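Local atomic coordinates of ornithine carbamoyltransferase (PDB entry 3GD5), a protein that probably catalyses the reversible transfer of the carbamoyl group from carbamoyl phosphate to ornithine, giving citrulline in arginine biosynthesis. Residues Pro127-Leu132 with His137-Val142; Leu51-Leu56 with Arg61-Phe66. All blocks are in the same frame, centred on the assembly; numbering follows the deposited sequence.

Interaction 1 (Pro127-Leu132 with His137-Val142)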
ATOM      1  N   PRO A 127     -11.968  27.555  20.773  1.00 37.19           N
ATOM      2  CA  PRO A 127     -10.540  27.602  21.101  1.00 37.81           C
ATOM      3  C   PRO A 127      -9.712  26.577  20.335  1.00 38.99           C
ATOM      4  O   PRO A 127     -10.069  25.399  20.273  1.00 40.07           O
ATOM      5  CB  PRO A 127     -10.520  27.342  22.603  1.00 37.52           C
ATOM      6  CG  PRO A 127     -11.841  27.879  23.070  1.00 37.14           C
ATOM      7  CD  PRO A 127     -12.788  27.409  21.990  1.00 36.46           C
ATOM      8  N   VAL A 128      -8.610  27.026  19.745  1.00 38.87           N
ATOM      9  CA  VAL A 128      -7.720  26.137  19.012  1.00 37.40           C
ATOM     10  C   VAL A 128      -6.328  26.172  19.637  1.00 38.06           C
ATOM     11  O   VAL A 128      -5.758  27.241  19.864  1.00 38.94           O
ATOM     12  CB  VAL A 128      -7.619  26.524  17.523  1.00 38.49           C
ATOM     13  CG1 VAL A 128      -6.518  25.705  16.847  1.00 39.18           C
ATOM     14  CG2 VAL A 128      -8.952  26.278  16.834  1.00 37.65           C
ATOM     15  N   ILE A 129      -5.789  24.989  19.919  1.00 35.71           N
ATOM     16  CA  ILE A 129      -4.479  24.866  20.532  1.00 34.39           C
ATOM     17  C   ILE A 129      -3.513  24.200  19.573  1.00 34.88           C
ATOM     18  O   ILE A 129      -3.852  23.213  18.921  1.00 36.62           O
ATOM     19  CB  ILE A 129      -4.559  24.021  21.816  1.00 33.78           C
ATOM     20  CG1 ILE A 129      -5.527  24.673  22.801  1.00 33.47           C
ATOM     21  CG2 ILE A 129      -3.177  23.855  22.428  1.00 33.21           C
ATOM     22  CD1 ILE A 129      -5.999  23.738  23.894  1.00 35.07           C
ATOM     23  N   ASN A 130      -2.308  24.741  19.489  1.00 35.30           N
ATOM     24  CA  ASN A 130      -1.279  24.186  18.626  1.00 35.78           C
ATOM     25  C   ASN A 130      -0.665  22.982  19.333  1.00 35.99           C
ATOM     26  O   ASN A 130       0.066  23.140  20.309  1.00 35.70           O
ATOM     27  CB  ASN A 130      -0.195  25.238  18.346  1.00 35.21           C
ATOM     28  CG  ASN A 130       0.980  24.673  17.571  1.00 35.59           C
ATOM     29  OD1 ASN A 130       1.069  23.468  17.357  1.00 36.76           O
ATOM     30  ND2 ASN A 130       1.894  25.542  17.155  1.00 32.61           N
ATOM     31  N   ALA A 131      -0.975  21.784  18.838  1.00 35.92           N
ATOM     32  CA  ALA A 131      -0.452  20.554  19.411  1.00 35.58           C
ATOM     33  C   ALA A 131       0.970  20.360  18.909  1.00 36.45           C
ATOM     34  O   ALA A 131       1.790  19.716  19.561  1.00 38.43           O
ATOM     35  CB  ALA A 131      -1.320  19.375  19.000  1.00 35.81           C
ATOM     36  N   LEU A 132       1.244  20.920  17.734  1.00 35.94           N
ATOM     37  CA  LEU A 132       2.561  20.861  17.118  1.00 35.72           C
ATOM     38  C   LEU A 132       2.473  21.232  15.638  1.00 35.42           C
ATOM     39  O   LEU A 132       1.571  20.777  14.930  1.00 34.15           O
ATOM     40  CB  LEU A 132       3.153  19.448  17.245  1.00 38.74           C
ATOM     41  CG  LEU A 132       4.681  19.305  17.254  1.00 42.09           C
ATOM     42  CD1 LEU A 132       5.063  17.832  17.305  1.00 42.61           C
ATOM     43  CD2 LEU A 132       5.274  19.954  16.022  1.00 44.33           C
ATOM     44  N   HIS A 137       6.013  24.686  18.935  1.00 33.90           N
ATOM     45  CA  HIS A 137       5.519  23.639  19.822  1.00 33.81           C
ATOM     46  C   HIS A 137       5.382  24.283  21.203  1.00 33.31           C
ATOM     47  O   HIS A 137       6.129  23.974  22.133  1.00 31.77           O
ATOM     48  CB  HIS A 137       6.512  22.466  19.863  1.00 33.90           C
ATOM     49  CG  HIS A 137       5.942  21.214  20.453  1.00 32.90           C
ATOM     50  ND1 HIS A 137       6.633  20.020  20.480  1.00 34.88           N
ATOM     51  CD2 HIS A 137       4.742  20.963  21.022  1.00 31.90           C
ATOM     52  CE1 HIS A 137       5.880  19.087  21.037  1.00 31.86           C
ATOM     53  NE2 HIS A 137       4.728  19.633  21.375  1.00 36.63           N
ATOM     54  N   PRO A 138       4.416  25.200  21.342  1.00 33.52           N
ATOM     55  CA  PRO A 138       4.112  25.948  22.567  1.00 33.92           C
ATOM     56  C   PRO A 138       3.925  25.119  23.832  1.00 34.81           C
ATOM     57  O   PRO A 138       4.541  25.395  24.867  1.00 32.99           O
ATOM     58  CB  PRO A 138       2.834  26.697  22.203  1.00 34.49           C
ATOM     59  CG  PRO A 138       2.978  26.909  20.739  1.00 34.07           C
ATOM     60  CD  PRO A 138       3.488  25.578  20.263  1.00 32.19           C
ATOM     61  N   CYS A 139       3.062  24.114  23.748  1.00 33.70           N
ATOM     62  CA  CYS A 139       2.775  23.274  24.898  1.00 33.01           C
ATOM     63  C   CYS A 139       3.994  22.570  25.436  1.00 32.80           C
ATOM     64  O   CYS A 139       4.125  22.425  26.645  1.00 32.67           O
ATOM     65  CB  CYS A 139       1.675  22.265  24.564  1.00 34.14           C
ATOM     66  SG  CYS A 139       0.032  23.055  24.317  1.00 37.13           S
ATOM     67  N   GLN A 140       4.889  22.138  24.554  1.00 32.24           N
ATOM     68  CA  GLN A 140       6.108  21.464  24.997  1.00 33.30           C
ATOM     69  C   GLN A 140       6.903  22.414  25.893  1.00 34.04           C
ATOM     70  O   GLN A 140       7.311  22.060  27.002  1.00 33.72           O
ATOM     71  CB  GLN A 140       6.966  21.065  23.793  1.00 31.10           C
ATOM     72  CG  GLN A 140       8.334  20.486  24.156  1.00 33.36           C
ATOM     73  CD  GLN A 140       8.230  19.192  24.937  1.00 35.21           C
ATOM     74  OE1 GLN A 140       7.549  18.248  24.509  1.00 34.20           O
ATOM     75  NE2 GLN A 140       8.899  19.134  26.090  1.00 30.17           N
ATOM     76  N   VAL A 141       7.104  23.629  25.401  1.00 34.41           N
ATOM     77  CA  VAL A 141       7.859  24.634  26.131  1.00 36.62           C
ATOM     78  C   VAL A 141       7.254  25.022  27.474  1.00 37.27           C
ATOM     79  O   VAL A 141       7.999  25.216  28.434  1.00 37.18           O
ATOM     80  CB  VAL A 141       8.081  25.893  25.252  1.00 38.60           C
ATOM     81  CG1 VAL A 141       8.629  27.067  26.099  1.00 37.20           C
ATOM     82  CG2 VAL A 141       9.061  25.551  24.138  1.00 36.03           C
ATOM     83  N   VAL A 142       5.926  25.128  27.563  1.00 37.56           N
ATOM     84  CA  VAL A 142       5.313  25.482  28.837  1.00 38.49           C
ATOM     85  C   VAL A 142       5.611  24.363  29.838  1.00 39.48           C
ATOM     86  O   VAL A 142       5.726  24.594  31.045  1.00 39.53           O
ATOM     87  CB  VAL A 142       3.767  25.709  28.719  1.00 39.23           C
ATOM     88  CG1 VAL A 142       3.460  26.686  27.581  1.00 34.31           C
ATOM     89  CG2 VAL A 142       3.049  24.399  28.499  1.00 43.71           C
TER
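Leu132 presents its branch point to the imidazole of His137. Leu132 CG lies 3.8 Å from the centroid of the His137 ring and only 8° off the ring normal, the geometry of a CH-pi contact over the middle of the face. The opposite face belongs to the helix itself: Gln140 CB sits 3.3 Å above the plane of the His137 ring. An aliphatic carbon from each segment thus sandwiches the imidazole, which probably limits its tilt.

Two further pairs complete the first shell. The side chains of Asn130 and Pro138 cross at about a right angle, with Asn130 ND2 3.5 Å from Pro138 CD, a van der Waals contact with a ring carbon; the hydrogen bond of Asn130 ND2 goes to Leu17 O. Earlier in the strand, Ile129 CG2 meets Cys139 SG at 3.8 Å. With chi1 near -69° the sulfur stands beside its own backbone N, a position that also brings Cys139 SG to 4.0 Å from Asn130 O.

In the next shell, His137 occupies the N-cap position, where its carbonyl receives weak bonds from the amides of Gln140 and Val141, and its own amide is bonded to Ser172 OG. Gln140 is held at both ends of its amide, OE1 by Arg300 and NE2 by Asp144. His-Pro-Cys-Gln is a motif characteristic of ornithine carbamoyltransferases and, by similarity, binds carbamoyl phosphate at this helix start.

The short axes of strand 128-130 and helix 138-142 approach to 9.5 Å and run 70° apart, so the helix is steeply inclined to the strand. Strand 128-130 pairs with strand 106-110, helix 114-124 covers Val128 and Asn130, helix 168-180 packs on Leu132, His137 and Val141, and helix 293-312 runs across Ile129, His137 and Val142.

Interaction 2 (Leu51-Leu56 with Arg61-Phe66)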
ATOM      1  N   LEU A  51     -13.119  17.800  23.861  1.00 34.37           N
ATOM      2  CA  LEU A  51     -11.946  18.309  23.175  1.00 35.01           C
ATOM      3  C   LEU A  51     -11.706  17.400  21.977  1.00 35.33           C
ATOM      4  O   LEU A  51     -11.685  16.172  22.108  1.00 35.93           O
ATOM      5  CB  LEU A  51     -10.751  18.247  24.116  1.00 34.95           C
ATOM      6  CG  LEU A  51      -9.417  18.933  23.819  1.00 36.71           C
ATOM      7  CD1 LEU A  51      -8.346  17.915  24.096  1.00 34.48           C
ATOM      8  CD2 LEU A  51      -9.316  19.465  22.406  1.00 35.25           C
ATOM      9  N   GLY A  52     -11.537  18.000  20.807  1.00 35.18           N
ATOM     10  CA  GLY A  52     -11.283  17.215  19.619  1.00 34.52           C
ATOM     11  C   GLY A  52      -9.807  17.296  19.298  1.00 35.20           C
ATOM     12  O   GLY A  52      -9.194  18.362  19.445  1.00 34.87           O
ATOM     13  N   LEU A  53      -9.233  16.173  18.879  1.00 33.85           N
ATOM     14  CA  LEU A  53      -7.823  16.109  18.529  1.00 35.99           C
ATOM     15  C   LEU A  53      -7.707  15.868  17.027  1.00 38.63           C
ATOM     16  O   LEU A  53      -8.097  14.809  16.542  1.00 39.67           O
ATOM     17  CB  LEU A  53      -7.147  14.954  19.263  1.00 34.00           C
ATOM     18  CG  LEU A  53      -7.369  14.855  20.772  1.00 34.74           C
ATOM     19  CD1 LEU A  53      -6.820  13.524  21.264  1.00 34.85           C
ATOM     20  CD2 LEU A  53      -6.684  16.020  21.478  1.00 31.04           C
ATOM     21  N   VAL A  54      -7.193  16.843  16.288  1.00 39.03           N
ATOM     22  CA  VAL A  54      -7.026  16.664  14.849  1.00 42.21           C
ATOM     23  C   VAL A  54      -5.541  16.682  14.515  1.00 41.65           C
ATOM     24  O   VAL A  54      -4.930  17.735  14.334  1.00 42.99           O
ATOM     25  CB  VAL A  54      -7.778  17.749  14.043  1.00 42.42           C
ATOM     26  CG1 VAL A  54      -7.497  19.093  14.614  1.00 46.86           C
ATOM     27  CG2 VAL A  54      -7.361  17.703  12.574  1.00 43.31           C
ATOM     28  N   PHE A  55      -4.960  15.492  14.467  1.00 42.15           N
ATOM     29  CA  PHE A  55      -3.545  15.347  14.176  1.00 44.32           C
ATOM     30  C   PHE A  55      -3.335  14.884  12.748  1.00 44.78           C
ATOM     31  O   PHE A  55      -3.624  13.735  12.412  1.00 43.65           O
ATOM     32  CB  PHE A  55      -2.906  14.337  15.133  1.00 43.62           C
ATOM     33  CG  PHE A  55      -3.051  14.697  16.589  1.00 46.78           C
ATOM     34  CD1 PHE A  55      -3.415  15.992  16.976  1.00 46.07           C
ATOM     35  CD2 PHE A  55      -2.783  13.754  17.576  1.00 46.94           C
ATOM     36  CE1 PHE A  55      -3.506  16.341  18.320  1.00 46.84           C
ATOM     37  CE2 PHE A  55      -2.870  14.092  18.931  1.00 49.01           C
ATOM     38  CZ  PHE A  55      -3.232  15.390  19.304  1.00 47.27           C
ATOM     39  N   LEU A  56      -2.841  15.784  11.909  1.00 46.88           N
ATOM     40  CA  LEU A  56      -2.573  15.451  10.518  1.00 50.53           C
ATOM     41  C   LEU A  56      -1.375  14.520  10.460  1.00 52.09           C
ATOM     42  O   LEU A  56      -1.037  13.987   9.409  1.00 54.24           O
ATOM     43  CB  LEU A  56      -2.298  16.713   9.700  1.00 50.03           C
ATOM     44  CG  LEU A  56      -3.534  17.475   9.220  1.00 50.94           C
ATOM     45  CD1 LEU A  56      -4.349  17.957  10.404  1.00 51.51           C
ATOM     46  CD2 LEU A  56      -3.090  18.642   8.351  1.00 52.16           C
ATOM     47  N   ARG A  61       2.328  10.254  21.765  1.00 48.92           N
ATOM     48  CA  ARG A  61       2.872  11.017  22.876  1.00 46.48           C
ATOM     49  C   ARG A  61       1.975  12.219  23.137  1.00 44.73           C
ATOM     50  O   ARG A  61       1.477  12.429  24.247  1.00 43.54           O
ATOM     51  CB  ARG A  61       4.272  11.496  22.509  1.00 47.96           C
ATOM     52  CG  ARG A  61       5.055  12.149  23.624  1.00 46.72           C
ATOM     53  CD  ARG A  61       6.373  12.666  23.055  1.00 48.20           C
ATOM     54  NE  ARG A  61       7.114  11.602  22.381  1.00 47.47           N
ATOM     55  CZ  ARG A  61       7.672  10.569  23.007  1.00 46.66           C
ATOM     56  NH1 ARG A  61       7.577  10.461  24.326  1.00 45.25           N
ATOM     57  NH2 ARG A  61       8.323   9.644  22.314  1.00 45.59           N
ATOM     58  N   THR A  62       1.759  13.009  22.097  1.00 42.56           N
ATOM     59  CA  THR A  62       0.924  14.182  22.241  1.00 41.65           C
ATOM     60  C   THR A  62      -0.508  13.783  22.543  1.00 39.77           C
ATOM     61  O   THR A  62      -1.139  14.356  23.428  1.00 39.09           O
ATOM     62  CB  THR A  62       0.942  15.038  20.971  1.00 42.60           C
ATOM     63  OG1 THR A  62       2.295  15.388  20.662  1.00 44.81           O
ATOM     64  CG2 THR A  62       0.128  16.315  21.181  1.00 40.27           C
ATOM     65  N   ARG A  63      -1.016  12.785  21.827  1.00 38.32           N
ATOM     66  CA  ARG A  63      -2.392  12.355  22.032  1.00 37.70           C
ATOM     67  C   ARG A  63      -2.675  11.886  23.452  1.00 35.48           C
ATOM     68  O   ARG A  63      -3.710  12.225  24.013  1.00 33.57           O
ATOM     69  CB  ARG A  63      -2.781  11.263  21.027  1.00 41.17           C
ATOM     70  CG  ARG A  63      -4.271  10.905  21.060  1.00 41.12           C
ATOM     71  CD  ARG A  63      -4.719  10.230  19.757  1.00 42.38           C
ATOM     72  NE  ARG A  63      -4.004   8.982  19.495  1.00 39.45           N
ATOM     73  CZ  ARG A  63      -4.094   7.895  20.254  1.00 36.31           C
ATOM     74  NH1 ARG A  63      -4.873   7.892  21.328  1.00 36.84           N
ATOM     75  NH2 ARG A  63      -3.398   6.817  19.943  1.00 38.12           N
ATOM     76  N   VAL A  64      -1.758  11.124  24.043  1.00 34.37           N
ATOM     77  CA  VAL A  64      -1.970  10.645  25.407  1.00 33.60           C
ATOM     78  C   VAL A  64      -1.898  11.778  26.437  1.00 33.76           C
ATOM     79  O   VAL A  64      -2.749  11.872  27.327  1.00 35.53           O
ATOM     80  CB  VAL A  64      -0.950   9.538  25.791  1.00 33.94           C
ATOM     81  CG1 VAL A  64       0.464  10.053  25.620  1.00 37.32           C
ATOM     82  CG2 VAL A  64      -1.176   9.090  27.231  1.00 31.48           C
ATOM     83  N   SER A  65      -0.900  12.645  26.320  1.00 32.79           N
ATOM     84  CA  SER A  65      -0.770  13.750  27.269  1.00 34.24           C
ATOM     85  C   SER A  65      -1.995  14.678  27.222  1.00 32.49           C
ATOM     86  O   SER A  65      -2.473  15.134  28.258  1.00 33.73           O
ATOM     87  CB  SER A  65       0.521  14.547  27.007  1.00 32.45           C
ATOM     88  OG  SER A  65       0.554  15.093  25.699  1.00 32.12           O
ATOM     89  N   PHE A  66      -2.507  14.952  26.028  1.00 32.45           N
ATOM     90  CA  PHE A  66      -3.693  15.803  25.907  1.00 32.59           C
ATOM     91  C   PHE A  66      -4.966  15.131  26.423  1.00 32.61           C
ATOM     92  O   PHE A  66      -5.783  15.774  27.088  1.00 32.63           O
ATOM     93  CB  PHE A  66      -3.923  16.200  24.450  1.00 32.50           C
ATOM     94  CG  PHE A  66      -3.355  17.530  24.090  1.00 36.03           C
ATOM     95  CD1 PHE A  66      -3.914  18.697  24.601  1.00 36.35           C
ATOM     96  CD2 PHE A  66      -2.250  17.626  23.249  1.00 37.31           C
ATOM     97  CE1 PHE A  66      -3.381  19.938  24.281  1.00 34.32           C
ATOM     98  CE2 PHE A  66      -1.710  18.869  22.924  1.00 37.71           C
ATOM     99  CZ  PHE A  66      -2.279  20.024  23.444  1.00 35.51           C
TER
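Phe55 points an edge of its ring at helix 61-66: Phe55 CE2 is 3.5 Å from Arg63 CB and 3.6 Å from Arg63 CA, with the alpha carbon lying in the ring plane. The phenyl therefore abuts the helix backbone rather than lying flat on it, while Phe55 CZ reaches Thr62 CG2 at 4.0 Å. Two residues earlier in the strand, Leu53 splits its branches between two successive turns. Leu53 CD1 touches Arg63 CG at 3.7 Å, the two side chains crossing at about a right angle, and Leu53 CD2 approaches Phe66 CB at 4.1 Å.

Packing slackens toward Leu51, whose nearest approach is 4.5 Å, from Leu51 CD1 to Phe66 O. The tight Phe55-Arg63 end is also the partly exposed one, whereas the looser Leu51 end is buried, with Leu51 on Met312 of helix 293-312. Arg63 gives only the aliphatic part of its chain to the strand. A bend at chi3 (60°) accompanies the turn of the guanidinium away from Leu53, and Arg63 NH2 is hydrogen-bonded to Asp79 O of the second subunit. Arg61, turned off the strand altogether, makes a salt bridge to Glu91 of that subunit; within its own chain Thr62 OG1 is hydrogen-bonded to Ser59 OG.

The segment axes lie 10.4 Å apart at 172°, hence almost exactly antiparallel. That is the geometry of the first half of a beta-alpha-beta unit, here strand 50-55, helix 60-72 and strand 76-79. Its strand-to-helix junction, Ser59 and the first turn of the helix, bears the Ser-Thr-Arg-Thr sequence characteristic of carbamoyltransferases, which by similarity binds carbamoyl phosphate.

Reading from the N terminus, interaction 2 comes first and closes the short turn between strand 50-55 and helix 60-72. Only after strands 76-79 and 106-110 does interaction 1 close an equally short connection, between strand 128-130 and helix 138-152. The two loops follow in series, neither nesting nor crossing. Strand 106-110 separates their strands in the parallel sheet, yet the contacts meet across the face of that strand, where Phe66 rests on Ala108: Ala131 CB is 3.8 Å from Phe55 CE1, and Cys139 SG is 3.9 Å from Phe66 CZ. Both helix starts, with Ser59-Thr62 and His137-Gln140, are thereby tied to one sheet, consistent with a shared carbamoyl phosphate site.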